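Long-range contacts in H subunit of photosynthetic reaction center complex (PDB 6Z5S), which probably caps the cytoplasmic side of the bacterial photosynthetic reaction centre, held in the membrane by one transmembrane helix and carrying a PRC-barrel domain: residues L190-F195 with A237-G242; V107-Y112 with G242-T247; R115-E120 with Q226-E231. All coordinates share one frame; numbering follows the deposited sequence.

Contact 1 (L190-F195 with A237-G242); sequences LLPVPF and AYYGAG
Tyr239 reaches from helix 237-242 to the end of strand 190-192, and its hydroxyl makes the one hydrogen bond between the two segments: OH donates to Leu190 O at 3.1 Å. The acceptor lies near the plane of the phenol ring, at its edge, and the donor is tilted 27° from the carbonyl plane. The bond gives the carbonyl of buried Leu190 a side-chain partner and fixes the far end of the phenol. The remaining contacts are apolar. Leu191 crosses the phenol at about a right angle and brings CD1 to 3.6 Å from Tyr239 CE1; with CG anti to the backbone N (chi1 160°), its branch swings round to the ring. Pro192 CD comes in at the CD2/CE2 half of the phenol, 3.4 Å from Tyr239 CD2. The 3-10 turn 193-195 ends in Phe195, whose ring takes the aromatic contacts. Tyr239 CB sits over the centre of the Phe195 ring, 3.8 Å from its centroid and 7° off the normal, a true CH-pi contact. The two rings themselves are slid so far apart that they barely overlap, and Phe195 CZ lies 3.8 Å from Gly240 N. Val218 also touches Tyr239, while Ile235 and Cys236 extend the packing along Pro192. This is the buried seam between the C-terminal helix 229-245 and strand 188-192 of the PRC-barrel region, outermost within this chain in its antiparallel sheet.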
loop_
_atom_site.group_PDB
_atom_site.type_symbol
_atom_site.label_atom_id
_atom_site.label_comp_id
_atom_site.label_asym_id
_atom_site.label_seq_id
_atom_site.Cartn_x
_atom_site.Cartn_y
_atom_site.Cartn_z
ATOM N N LEU D 190 -36.405 16.319 3.220
ATOM C CA LEU D 190 -35.408 15.487 2.571
ATOM C C LEU D 190 -34.997 14.341 3.480
ATOM O O LEU D 190 -35.039 14.445 4.707
ATOM C CB LEU D 190 -34.186 16.312 2.182
ATOM C CG LEU D 190 -34.395 17.209 0.964
ATOM C CD1 LEU D 190 -33.146 17.998 0.676
ATOM C CD2 LEU D 190 -34.788 16.379 -0.235
ATOM N N LEU D 191 -34.609 13.235 2.861
ATOM C CA LEU D 191 -34.130 12.057 3.576
ATOM C C LEU D 191 -32.862 11.575 2.893
ATOM O O LEU D 191 -32.919 11.167 1.716
ATOM C CB LEU D 191 -35.195 10.967 3.587
ATOM C CG LEU D 191 -34.736 9.543 3.855
ATOM C CD1 LEU D 191 -34.131 9.432 5.229
ATOM C CD2 LEU D 191 -35.901 8.603 3.707
ATOM N N PRO D 192 -31.712 11.622 3.559
ATOM C CA PRO D 192 -30.480 11.162 2.918
ATOM C C PRO D 192 -30.565 9.684 2.585
ATOM O O PRO D 192 -31.035 8.875 3.385
ATOM C CB PRO D 192 -29.405 11.443 3.971
ATOM C CG PRO D 192 -30.007 12.445 4.876
ATOM C CD PRO D 192 -31.464 12.143 4.908
ATOM N N VAL D 193 -30.114 9.341 1.378
ATOM C CA VAL D 193 -30.172 7.948 0.933
ATOM C C VAL D 193 -29.439 7.004 1.878
ATOM O O VAL D 193 -29.993 5.942 2.203
ATOM C CB VAL D 193 -29.669 7.838 -0.519
ATOM C CG1 VAL D 193 -29.519 6.387 -0.916
ATOM C CG2 VAL D 193 -30.618 8.547 -1.458
ATOM N N PRO D 194 -28.225 7.306 2.355
ATOM C CA PRO D 194 -27.557 6.363 3.264
ATOM C C PRO D 194 -28.319 6.104 4.548
ATOM O O PRO D 194 -28.059 5.095 5.210
ATOM C CB PRO D 194 -26.212 7.041 3.543
ATOM C CG PRO D 194 -25.984 7.898 2.374
ATOM C CD PRO D 194 -27.328 8.419 1.999
ATOM N N PHE D 195 -29.245 6.974 4.924
ATOM C CA PHE D 195 -30.046 6.776 6.119
ATOM C C PHE D 195 -31.333 6.022 5.836
ATOM O O PHE D 195 -32.189 5.929 6.719
ATOM C CB PHE D 195 -30.370 8.121 6.765
ATOM C CG PHE D 195 -29.268 8.664 7.616
ATOM C CD1 PHE D 195 -28.997 8.113 8.851
ATOM C CD2 PHE D 195 -28.506 9.729 7.184
ATOM C CE1 PHE D 195 -27.993 8.609 9.634
ATOM C CE2 PHE D 195 -27.498 10.230 7.967
ATOM C CZ PHE D 195 -27.243 9.669 9.195
ATOM N N ALA D 237 -27.717 15.764 10.028
ATOM C CA ALA D 237 -27.524 15.811 11.468
ATOM C C ALA D 237 -28.799 15.458 12.211
ATOM O O ALA D 237 -28.749 14.785 13.244
ATOM C CB ALA D 237 -27.036 17.196 11.875
ATOM N N TYR D 238 -29.948 15.909 11.711
ATOM C CA TYR D 238 -31.209 15.494 12.304
ATOM C C TYR D 238 -31.353 13.986 12.248
ATOM O O TYR D 238 -31.858 13.368 13.189
ATOM C CB TYR D 238 -32.378 16.166 11.591
ATOM C CG TYR D 238 -33.709 15.855 12.215
ATOM C CD1 TYR D 238 -34.216 16.642 13.230
ATOM C CD2 TYR D 238 -34.456 14.771 11.795
ATOM C CE1 TYR D 238 -35.425 16.360 13.805
ATOM C CE2 TYR D 238 -35.663 14.480 12.368
ATOM C CZ TYR D 238 -36.145 15.279 13.370
ATOM O OH TYR D 238 -37.357 14.992 13.945
ATOM N N TYR D 239 -30.911 13.375 11.156
ATOM C CA TYR D 239 -31.015 11.924 11.082
ATOM C C TYR D 239 -29.949 11.222 11.910
ATOM O O TYR D 239 -30.210 10.149 12.460
ATOM C CB TYR D 239 -30.953 11.466 9.633
ATOM C CG TYR D 239 -32.249 11.704 8.915
ATOM C CD1 TYR D 239 -33.299 10.815 9.032
ATOM C CD2 TYR D 239 -32.433 12.832 8.142
ATOM C CE1 TYR D 239 -34.488 11.038 8.382
ATOM C CE2 TYR D 239 -33.611 13.060 7.490
ATOM C CZ TYR D 239 -34.635 12.163 7.613
ATOM O OH TYR D 239 -35.811 12.405 6.957
ATOM N N GLY D 240 -28.755 11.799 12.021
ATOM C CA GLY D 240 -27.737 11.214 12.870
ATOM C C GLY D 240 -28.044 11.308 14.346
ATOM O O GLY D 240 -27.560 10.480 15.119
ATOM N N ALA D 241 -28.821 12.309 14.756
ATOM C CA ALA D 241 -29.193 12.418 16.161
ATOM C C ALA D 241 -29.946 11.188 16.633
ATOM O O ALA D 241 -29.793 10.768 17.783
ATOM C CB ALA D 241 -30.034 13.669 16.388
ATOM N N GLY D 242 -30.753 10.590 15.759
ATOM C CA GLY D 242 -31.512 9.418 16.135
ATOM C C GLY D 242 -30.665 8.212 16.462
ATOM O O GLY D 242 -31.134 7.311 17.159
#

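Contact 2 (V107-Y112 with G242-T247); sequences VGPGSY and GTLYAT
Pro109, in a tight turn without regular strand or helix, has its CA 6.8 Å from that of Leu244, where helix 229-245 is weakly bonded and kinked near its C-terminal end. The contact thus joins a loop of the H-chain N-terminal region to the last turn of the long C-terminal helix. The pyrrolidine ring does most of the touching and presents successive atoms to three neighbouring residues. CB approaches the hydroxyl of Thr243, whose OG1 is hydrogen-bonded to Gly240 O one turn back. CG lies 3.6 Å from Leu244 CB and equally near CD2; with its CG anti to the backbone N (chi1 -160°), Leu244 lays that methyl by the proline. CD, at the other end of the ring, packs 3.8 Å from Tyr245 CE2. The same carbon, CE2, also lies near Val107 O, while Leu244 CD2 stands over one face of the tyrosine ring, toward its rim. Proline and tyrosine cross at about a right angle. Beyond the two segments, Pro98, Pro102 and Phe103 pack on Tyr245, and chains of other proteins come within reach of both sides, one giving a basic side chain that hydrogen-bonds Pro109 O. The turn is held from within: Gly108 O accepts from both Ser111 N, at 3.0 Å, and Ser111 OG, at 2.6 Å with the donor 19° from the carbonyl plane.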
loop_
_atom_site.group_PDB
_atom_site.type_symbol
_atom_site.label_atom_id
_atom_site.label_comp_id
_atom_site.label_asym_id
_atom_site.label_seq_id
_atom_site.Cartn_x
_atom_site.Cartn_y
_atom_site.Cartn_z
ATOM N N VAL D 107 -26.620 18.735 18.657
ATOM C CA VAL D 107 -25.531 18.373 19.550
ATOM C C VAL D 107 -25.321 16.871 19.475
ATOM O O VAL D 107 -26.217 16.110 19.108
ATOM C CB VAL D 107 -25.795 18.807 21.005
ATOM C CG1 VAL D 107 -25.969 20.303 21.080
ATOM C CG2 VAL D 107 -27.007 18.103 21.552
ATOM N N GLY D 108 -24.112 16.450 19.827
ATOM C CA GLY D 108 -23.758 15.052 19.808
ATOM C C GLY D 108 -23.731 14.490 18.408
ATOM O O GLY D 108 -23.284 15.142 17.462
ATOM N N PRO D 109 -24.208 13.253 18.247
ATOM C CA PRO D 109 -24.368 12.698 16.897
ATOM C C PRO D 109 -25.280 13.520 16.011
ATOM O O PRO D 109 -25.289 13.301 14.796
ATOM C CB PRO D 109 -24.960 11.311 17.159
ATOM C CG PRO D 109 -24.549 10.989 18.524
ATOM C CD PRO D 109 -24.526 12.265 19.285
ATOM N N GLY D 110 -26.041 14.452 16.569
ATOM C CA GLY D 110 -26.891 15.328 15.799
ATOM C C GLY D 110 -26.302 16.681 15.491
ATOM O O GLY D 110 -27.038 17.574 15.058
ATOM N N SER D 111 -25.004 16.866 15.688
ATOM C CA SER D 111 -24.376 18.152 15.452
ATOM C C SER D 111 -24.177 18.398 13.965
ATOM O O SER D 111 -24.067 17.466 13.167
ATOM C CB SER D 111 -23.033 18.221 16.164
ATOM O OG SER D 111 -23.150 17.755 17.488
ATOM N N TYR D 112 -24.133 19.674 13.599
ATOM C CA TYR D 112 -23.822 20.077 12.240
ATOM C C TYR D 112 -22.861 21.249 12.292
ATOM O O TYR D 112 -22.634 21.849 13.342
ATOM C CB TYR D 112 -25.081 20.448 11.452
ATOM C CG TYR D 112 -25.934 21.500 12.109
ATOM C CD1 TYR D 112 -26.909 21.154 13.025
ATOM C CD2 TYR D 112 -25.769 22.839 11.810
ATOM C CE1 TYR D 112 -27.687 22.106 13.625
ATOM C CE2 TYR D 112 -26.545 23.798 12.406
ATOM C CZ TYR D 112 -27.503 23.426 13.312
ATOM O OH TYR D 112 -28.285 24.377 13.914
ATOM N N GLY D 242 -30.753 10.590 15.759
ATOM C CA GLY D 242 -31.512 9.418 16.135
ATOM C C GLY D 242 -30.665 8.212 16.462
ATOM O O GLY D 242 -31.134 7.311 17.159
ATOM N N THR D 243 -29.425 8.174 15.978
ATOM C CA THR D 243 -28.554 7.044 16.274
ATOM C C THR D 243 -28.230 6.942 17.752
ATOM O O THR D 243 -27.772 5.890 18.204
ATOM C CB THR D 243 -27.259 7.148 15.469
ATOM O OG1 THR D 243 -26.417 8.151 16.046
ATOM C CG2 THR D 243 -27.551 7.509 14.027
ATOM N N LEU D 244 -28.460 8.000 18.519
ATOM C CA LEU D 244 -28.138 7.966 19.935
ATOM C C LEU D 244 -29.316 8.405 20.790
ATOM O O LEU D 244 -29.460 7.953 21.927
ATOM C CB LEU D 244 -26.932 8.853 20.221
ATOM C CG LEU D 244 -26.192 8.571 21.522
ATOM C CD1 LEU D 244 -25.411 7.287 21.404
ATOM C CD2 LEU D 244 -25.280 9.720 21.867
ATOM N N TYR D 245 -30.159 9.287 20.262
ATOM C CA TYR D 245 -31.186 9.921 21.068
ATOM C C TYR D 245 -32.603 9.496 20.728
ATOM O O TYR D 245 -33.515 9.788 21.508
ATOM C CB TYR D 245 -31.084 11.442 20.950
ATOM C CG TYR D 245 -29.795 12.000 21.475
ATOM C CD1 TYR D 245 -29.462 11.876 22.808
ATOM C CD2 TYR D 245 -28.911 12.657 20.641
ATOM C CE1 TYR D 245 -28.288 12.385 23.294
ATOM C CE2 TYR D 245 -27.734 13.169 21.122
ATOM C CZ TYR D 245 -27.431 13.031 22.448
ATOM O OH TYR D 245 -26.257 13.542 22.931
ATOM N N ALA D 246 -32.831 8.823 19.601
ATOM C CA ALA D 246 -34.198 8.409 19.292
ATOM C C ALA D 246 -34.568 7.132 20.037
ATOM O O ALA D 246 -35.361 7.167 20.985
ATOM C CB ALA D 246 -34.370 8.222 17.783
ATOM N N THR D 247 -33.937 6.004 19.662
ATOM C CA THR D 247 -34.252 4.665 20.160
ATOM C C THR D 247 -35.756 4.538 20.383
ATOM O O THR D 247 -36.205 4.421 21.530
ATOM C CB THR D 247 -33.484 4.370 21.450
ATOM O OG1 THR D 247 -32.117 4.759 21.287
ATOM C CG2 THR D 247 -33.528 2.880 21.770
#

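Contact 3 (R115-E120 with Q226-E231); sequences RADVPE and QVSKLE
Ser228 OG donates to Asp117 OD2 across 2.7 Å, meeting the oxygen on its anti side and 27° out of the carboxylate plane. Beside it, Lys229 N reaches Val118 O at 3.1 Å along a nearly straight N-H line (170°), although the nitrogen stands well above the carbonyl plane; Leu230 N adds a weak bond to Ala116 O. The loop thus pairs the first N-H of the helix firmly and the next one weakly. Leu230 spreads its methyls along that loop, CD1 beside Arg115 N and CD2 3.8 Å from Asp117 OD1. The aliphatic chain of Lys229 crosses Arg115 at about a right angle, its CD over one guanidinium face near the rim, while its CG packs 3.8 Å from Glu120 CG. Farther along, Pro119 CB lies against Val227 O and its CG against Gln226 NE2. What sets Ser228 in place is a capping box: Glu231 N donates to Ser228 OG at 3.2 Å, and Ser228 N donates back to Glu231 OE1. OG sits between the backbone N and carbonyl carbon (chi1 77°), which lets it accept from Glu231 N while donating to Asp117. Outside the two segments, Arg115, Glu120 and Lys229 find oppositely charged partners on the chain of another protein. The neighbouring Asp117 and Glu231 carboxylates would disfavour each other electrostatically, a cost probably eased by the helix N-terminus and by Ser222 N, which donates to Glu231 OE2.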
loop_
_atom_site.group_PDB
_atom_site.type_symbol
_atom_site.label_atom_id
_atom_site.label_comp_id
_atom_site.label_asym_id
_atom_site.label_seq_id
_atom_site.Cartn_x
_atom_site.Cartn_y
_atom_site.Cartn_z
ATOM N N ARG D 115 -22.156 25.647 7.900
ATOM C CA ARG D 115 -21.708 25.758 6.525
ATOM C C ARG D 115 -22.362 26.957 5.849
ATOM O O ARG D 115 -23.300 27.568 6.365
ATOM C CB ARG D 115 -22.033 24.486 5.751
ATOM C CG ARG D 115 -21.429 23.231 6.324
ATOM C CD ARG D 115 -21.570 22.082 5.355
ATOM N NE ARG D 115 -20.449 21.991 4.441
ATOM C CZ ARG D 115 -20.351 21.092 3.474
ATOM N NH1 ARG D 115 -21.312 20.202 3.291
ATOM N NH2 ARG D 115 -19.290 21.088 2.691
ATOM N N ALA D 116 -21.849 27.295 4.672
ATOM C CA ALA D 116 -22.423 28.384 3.900
ATOM C C ALA D 116 -23.839 28.032 3.471
ATOM O O ALA D 116 -24.111 26.913 3.027
ATOM C CB ALA D 116 -21.560 28.681 2.678
ATOM N N ASP D 117 -24.751 28.988 3.614
ATOM C CA ASP D 117 -26.147 28.759 3.251
ATOM C C ASP D 117 -26.328 29.044 1.762
ATOM O O ASP D 117 -27.007 29.980 1.340
ATOM C CB ASP D 117 -27.073 29.604 4.112
ATOM C CG ASP D 117 -28.457 29.007 4.225
ATOM O OD1 ASP D 117 -29.238 29.457 5.087
ATOM O OD2 ASP D 117 -28.765 28.081 3.447
ATOM N N VAL D 118 -25.694 28.195 0.963
ATOM C CA VAL D 118 -25.716 28.306 -0.489
ATOM C C VAL D 118 -25.413 26.921 -1.047
ATOM O O VAL D 118 -24.629 26.175 -0.447
ATOM C CB VAL D 118 -24.716 29.364 -0.980
ATOM C CG1 VAL D 118 -23.284 28.892 -0.790
ATOM C CG2 VAL D 118 -24.977 29.725 -2.424
ATOM N N PRO D 119 -26.030 26.518 -2.152
ATOM C CA PRO D 119 -25.761 25.184 -2.696
ATOM C C PRO D 119 -24.391 25.100 -3.346
ATOM O O PRO D 119 -23.738 26.105 -3.622
ATOM C CB PRO D 119 -26.875 24.996 -3.730
ATOM C CG PRO D 119 -27.307 26.367 -4.066
ATOM C CD PRO D 119 -27.185 27.145 -2.806
ATOM N N GLU D 120 -23.958 23.866 -3.582
ATOM C CA GLU D 120 -22.742 23.621 -4.343
ATOM C C GLU D 120 -23.028 23.814 -5.824
ATOM O O GLU D 120 -23.994 23.260 -6.352
ATOM C CB GLU D 120 -22.223 22.209 -4.098
ATOM C CG GLU D 120 -22.070 21.836 -2.650
ATOM C CD GLU D 120 -21.327 20.528 -2.476
ATOM O OE1 GLU D 120 -20.468 20.217 -3.329
ATOM O OE2 GLU D 120 -21.597 19.811 -1.491
ATOM N N GLN D 226 -33.546 23.311 -4.889
ATOM C CA GLN D 226 -32.128 23.325 -4.585
ATOM C C GLN D 226 -31.959 23.330 -3.076
ATOM O O GLN D 226 -32.797 23.857 -2.344
ATOM C CB GLN D 226 -31.427 24.527 -5.221
ATOM C CG GLN D 226 -31.610 25.820 -4.471
ATOM C CD GLN D 226 -31.083 27.005 -5.239
ATOM O OE1 GLN D 226 -31.115 27.022 -6.466
ATOM N NE2 GLN D 226 -30.594 28.004 -4.523
ATOM N N VAL D 227 -30.873 22.724 -2.622
ATOM C CA VAL D 227 -30.582 22.590 -1.204
ATOM C C VAL D 227 -29.185 23.131 -0.944
ATOM O O VAL D 227 -28.253 22.865 -1.709
ATOM C CB VAL D 227 -30.721 21.123 -0.741
ATOM C CG1 VAL D 227 -29.779 20.219 -1.510
ATOM C CG2 VAL D 227 -30.474 21.003 0.747
ATOM N N SER D 228 -29.048 23.917 0.114
ATOM C CA SER D 228 -27.775 24.519 0.464
ATOM C C SER D 228 -26.949 23.567 1.321
ATOM O O SER D 228 -27.454 22.594 1.880
ATOM C CB SER D 228 -27.995 25.836 1.199
ATOM O OG SER D 228 -28.368 25.603 2.540
ATOM N N LYS D 229 -25.653 23.864 1.423
ATOM C CA LYS D 229 -24.775 23.053 2.258
ATOM C C LYS D 229 -25.229 23.064 3.710
ATOM O O LYS D 229 -25.141 22.045 4.408
ATOM C CB LYS D 229 -23.340 23.560 2.142
ATOM C CG LYS D 229 -22.634 23.117 0.880
ATOM C CD LYS D 229 -21.303 23.814 0.715
ATOM C CE LYS D 229 -21.467 25.157 0.042
ATOM N NZ LYS D 229 -20.160 25.835 -0.126
ATOM N N LEU D 230 -25.725 24.208 4.179
ATOM C CA LEU D 230 -26.186 24.307 5.556
ATOM C C LEU D 230 -27.374 23.388 5.796
ATOM O O LEU D 230 -27.428 22.670 6.800
ATOM C CB LEU D 230 -26.549 25.750 5.879
ATOM C CG LEU D 230 -26.899 26.010 7.337
ATOM C CD1 LEU D 230 -25.777 25.545 8.231
ATOM C CD2 LEU D 230 -27.174 27.476 7.549
ATOM N N GLU D 231 -28.335 23.391 4.876
ATOM C CA GLU D 231 -29.472 22.495 5.011
ATOM C C GLU D 231 -29.049 21.042 4.882
ATOM O O GLU D 231 -29.638 20.172 5.525
ATOM C CB GLU D 231 -30.532 22.838 3.973
ATOM C CG GLU D 231 -31.049 24.251 4.083
ATOM C CD GLU D 231 -31.367 24.863 2.736
ATOM O OE1 GLU D 231 -30.943 24.297 1.709
ATOM O OE2 GLU D 231 -32.037 25.914 2.702
#

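How the contacts relate
All three contacts use helix 229-245 but at different levels. Contact 3 lies at its N-terminal end, contact 2 at its C-terminal end, and contact 1 between them, where it is fully buried; the other two are only partly buried, and all three come within reach of other protein chains. Chemistry follows place: contact 1 is aromatic and apolar with one hydroxyl bond, contact 2 purely van der Waals across its segments, contact 3 joined by backbone and serine hydrogen bonds, with most of its charges paired to another chain. Contacts 1 and 2 share Gly242, whereas Leu190 CD1 on Val227 CG2 links contacts 1 and 3. One loop, between helix 102-105 and strand 129-131, supplies both 107-112 and 115-120.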